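Local coordinates for purine phosphoribosyltransferase (Pyrococcus horikoshii, PDB 1VDM), which probably transfers a phosphoribosyl group to or from purine bases, as a type I phosphoribosyltransferase, at residues V55-F60 with V72-I77. Sequence-based numbering, arbitrary orientation.
Sequences VIDVKF and VITIPI
Lys59 bends its chain back along its own strand to bring NZ within 2.7 Å of OG1 of Thr74, giving a hydrogen bond to the residue where the chain turns out of strand 70-73. The same NZ forms a salt bridge with Asp57 OD1 at 2.8 Å, meeting it from above the carboxylate plane, 60° out. Asp57 and Thr74 lie side by side and point the same way, with CG of Asp57 anti to its backbone N (chi1 -161°), which puts the carboxylate beside the threonine. A methionine in place of Lys59 would probably leave the Asp57 carboxylate and the Thr74 hydroxyl without the ammonium group that joins them. Arg35 offers Asp57 OD1 a second, long and weak ion pair.

The backbones run antiparallel. Lys59 and Val72 exchange two hydrogen bonds, the straighter from Val72 N to Lys59 O (2.8 Å, 170°), and Asp57 N reaches Ile75 O at 2.8 Å. Between them Thr74 and Ile75 both face Asp57 in a classic beta bulge, their amides sharing Asp57 O through weak bonds.

On the face of Asp57, Ile75 lays its CB 3.6 Å from Asp57 CB. Near the open end, Ile77 CG2 packs on Ile56 CB at 3.7 Å, while Ile56 CG1 looks across to Ile73 CG2.

Strands 53-61 and 70-73 form a beta hairpin in the mixed sheet of the phosphoribosyltransferase domain, with 70-73 outermost within this chain and 29-33 on the other side of 53-61. Helix 97-107 covers the face of Val58 and Ile73, and a second subunit packs its Leu38 on Val55 and its Lys54 on Ile75.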
loop_
_atom_site.group_PDB
_atom_site.type_symbol
_atom_site.label_atom_id
_atom_site.label_comp_id
_atom_site.label_asym_id
_atom_site.label_seq_id
_atom_site.Cartn_x
_atom_site.Cartn_y
_atom_site.Cartn_z
ATOM N N VAL G 55 34.581 -8.226 14.541
ATOM C CA VAL G 55 34.410 -9.645 14.283
ATOM C C VAL G 55 35.713 -10.434 14.286
ATOM O O VAL G 55 36.721 -10.013 13.710
ATOM C CB VAL G 55 33.702 -9.876 12.939
ATOM C CG1 VAL G 55 33.620 -11.363 12.639
ATOM C CG2 VAL G 55 32.310 -9.274 12.988
ATOM N N ILE G 56 35.688 -11.582 14.954
ATOM C CA ILE G 56 36.852 -12.455 15.002
ATOM C C ILE G 56 36.406 -13.869 14.644
ATOM O O ILE G 56 35.319 -14.297 15.029
ATOM C CB ILE G 56 37.515 -12.453 16.404
ATOM C CG1 ILE G 56 38.899 -13.104 16.312
ATOM C CG2 ILE G 56 36.633 -13.189 17.409
ATOM C CD1 ILE G 56 39.807 -12.818 17.497
ATOM N N ASP G 57 37.233 -14.576 13.882
ATOM C CA ASP G 57 36.923 -15.950 13.486
ATOM C C ASP G 57 38.113 -16.834 13.829
ATOM O O ASP G 57 39.222 -16.626 13.331
ATOM C CB ASP G 57 36.629 -16.036 11.980
ATOM C CG ASP G 57 35.863 -17.306 11.592
ATOM O OD1 ASP G 57 35.454 -17.416 10.409
ATOM O OD2 ASP G 57 35.664 -18.189 12.460
ATOM N N VAL G 58 37.878 -17.809 14.698
ATOM C CA VAL G 58 38.926 -18.736 15.106
ATOM C C VAL G 58 38.595 -20.120 14.564
ATOM O O VAL G 58 37.469 -20.597 14.696
ATOM C CB VAL G 58 39.047 -18.801 16.640
ATOM C CG1 VAL G 58 40.171 -19.739 17.029
ATOM C CG2 VAL G 58 39.306 -17.410 17.197
ATOM N N LYS G 59 39.577 -20.760 13.946
ATOM C CA LYS G 59 39.354 -22.086 13.387
ATOM C C LYS G 59 40.416 -23.080 13.860
ATOM O O LYS G 59 41.526 -22.715 14.224
ATOM C CB LYS G 59 39.387 -21.976 11.863
ATOM C CG LYS G 59 38.065 -22.404 11.221
ATOM C CD LYS G 59 37.774 -21.641 9.928
ATOM C CE LYS G 59 36.602 -20.664 10.075
ATOM N NZ LYS G 59 36.804 -19.518 9.191
ATOM N N PHE G 60 40.061 -24.360 13.869
ATOM C CA PHE G 60 41.015 -25.361 14.348
ATOM C C PHE G 60 41.311 -26.452 13.304
ATOM O O PHE G 60 40.427 -26.994 12.651
ATOM C CB PHE G 60 40.440 -25.995 15.616
ATOM C CG PHE G 60 40.467 -25.005 16.742
ATOM C CD1 PHE G 60 39.348 -24.220 16.990
ATOM C CD2 PHE G 60 41.590 -24.899 17.545
ATOM C CE1 PHE G 60 39.356 -23.325 18.050
ATOM C CE2 PHE G 60 41.589 -24.001 18.609
ATOM C CZ PHE G 60 40.474 -23.212 18.865
ATOM N N VAL G 72 43.875 -21.223 14.032
ATOM C CA VAL G 72 44.184 -20.360 12.894
ATOM C C VAL G 72 43.108 -19.284 12.808
ATOM O O VAL G 72 41.944 -19.579 12.534
ATOM C CB VAL G 72 44.191 -21.149 11.567
ATOM C CG1 VAL G 72 44.264 -20.185 10.385
ATOM C CG2 VAL G 72 45.372 -22.107 11.541
ATOM N N ILE G 73 43.503 -18.037 13.044
ATOM C CA ILE G 73 42.570 -16.918 13.011
ATOM C C ILE G 73 42.193 -16.483 11.598
ATOM O O ILE G 73 42.941 -15.761 10.940
ATOM C CB ILE G 73 43.140 -15.718 13.785
ATOM C CG1 ILE G 73 43.351 -16.120 15.249
ATOM C CG2 ILE G 73 42.191 -14.533 13.691
ATOM C CD1 ILE G 73 43.776 -14.991 16.161
ATOM N N THR G 74 41.018 -16.934 11.156
ATOM C CA THR G 74 40.472 -16.631 9.829
ATOM C C THR G 74 40.230 -15.133 9.643
ATOM O O THR G 74 40.742 -14.524 8.705
ATOM C CB THR G 74 39.122 -17.362 9.604
ATOM O OG1 THR G 74 39.121 -18.606 10.313
ATOM C CG2 THR G 74 38.891 -17.625 8.116
ATOM N N ILE G 75 39.426 -14.561 10.535
ATOM C CA ILE G 75 39.105 -13.140 10.500
ATOM C C ILE G 75 39.623 -12.490 11.778
ATOM O O ILE G 75 39.122 -12.757 12.870
ATOM C CB ILE G 75 37.588 -12.914 10.412
ATOM C CG1 ILE G 75 37.027 -13.624 9.179
ATOM C CG2 ILE G 75 37.291 -11.422 10.353
ATOM C CD1 ILE G 75 35.524 -13.533 9.059
ATOM N N PRO G 76 40.636 -11.624 11.655
ATOM C CA PRO G 76 41.222 -10.941 12.808
ATOM C C PRO G 76 40.498 -9.666 13.208
ATOM O O PRO G 76 39.619 -9.183 12.496
ATOM C CB PRO G 76 42.630 -10.640 12.331
ATOM C CG PRO G 76 42.379 -10.249 10.913
ATOM C CD PRO G 76 41.402 -11.319 10.432
ATOM N N ILE G 77 40.876 -9.134 14.362
ATOM C CA ILE G 77 40.320 -7.887 14.850
ATOM C C ILE G 77 41.528 -6.971 14.977
ATOM O O ILE G 77 42.627 -7.435 15.275
ATOM C CB ILE G 77 39.624 -8.053 16.227
ATOM C CG1 ILE G 77 40.575 -8.694 17.237
ATOM C CG2 ILE G 77 38.360 -8.880 16.070
ATOM C CD1 ILE G 77 39.963 -8.869 18.606
#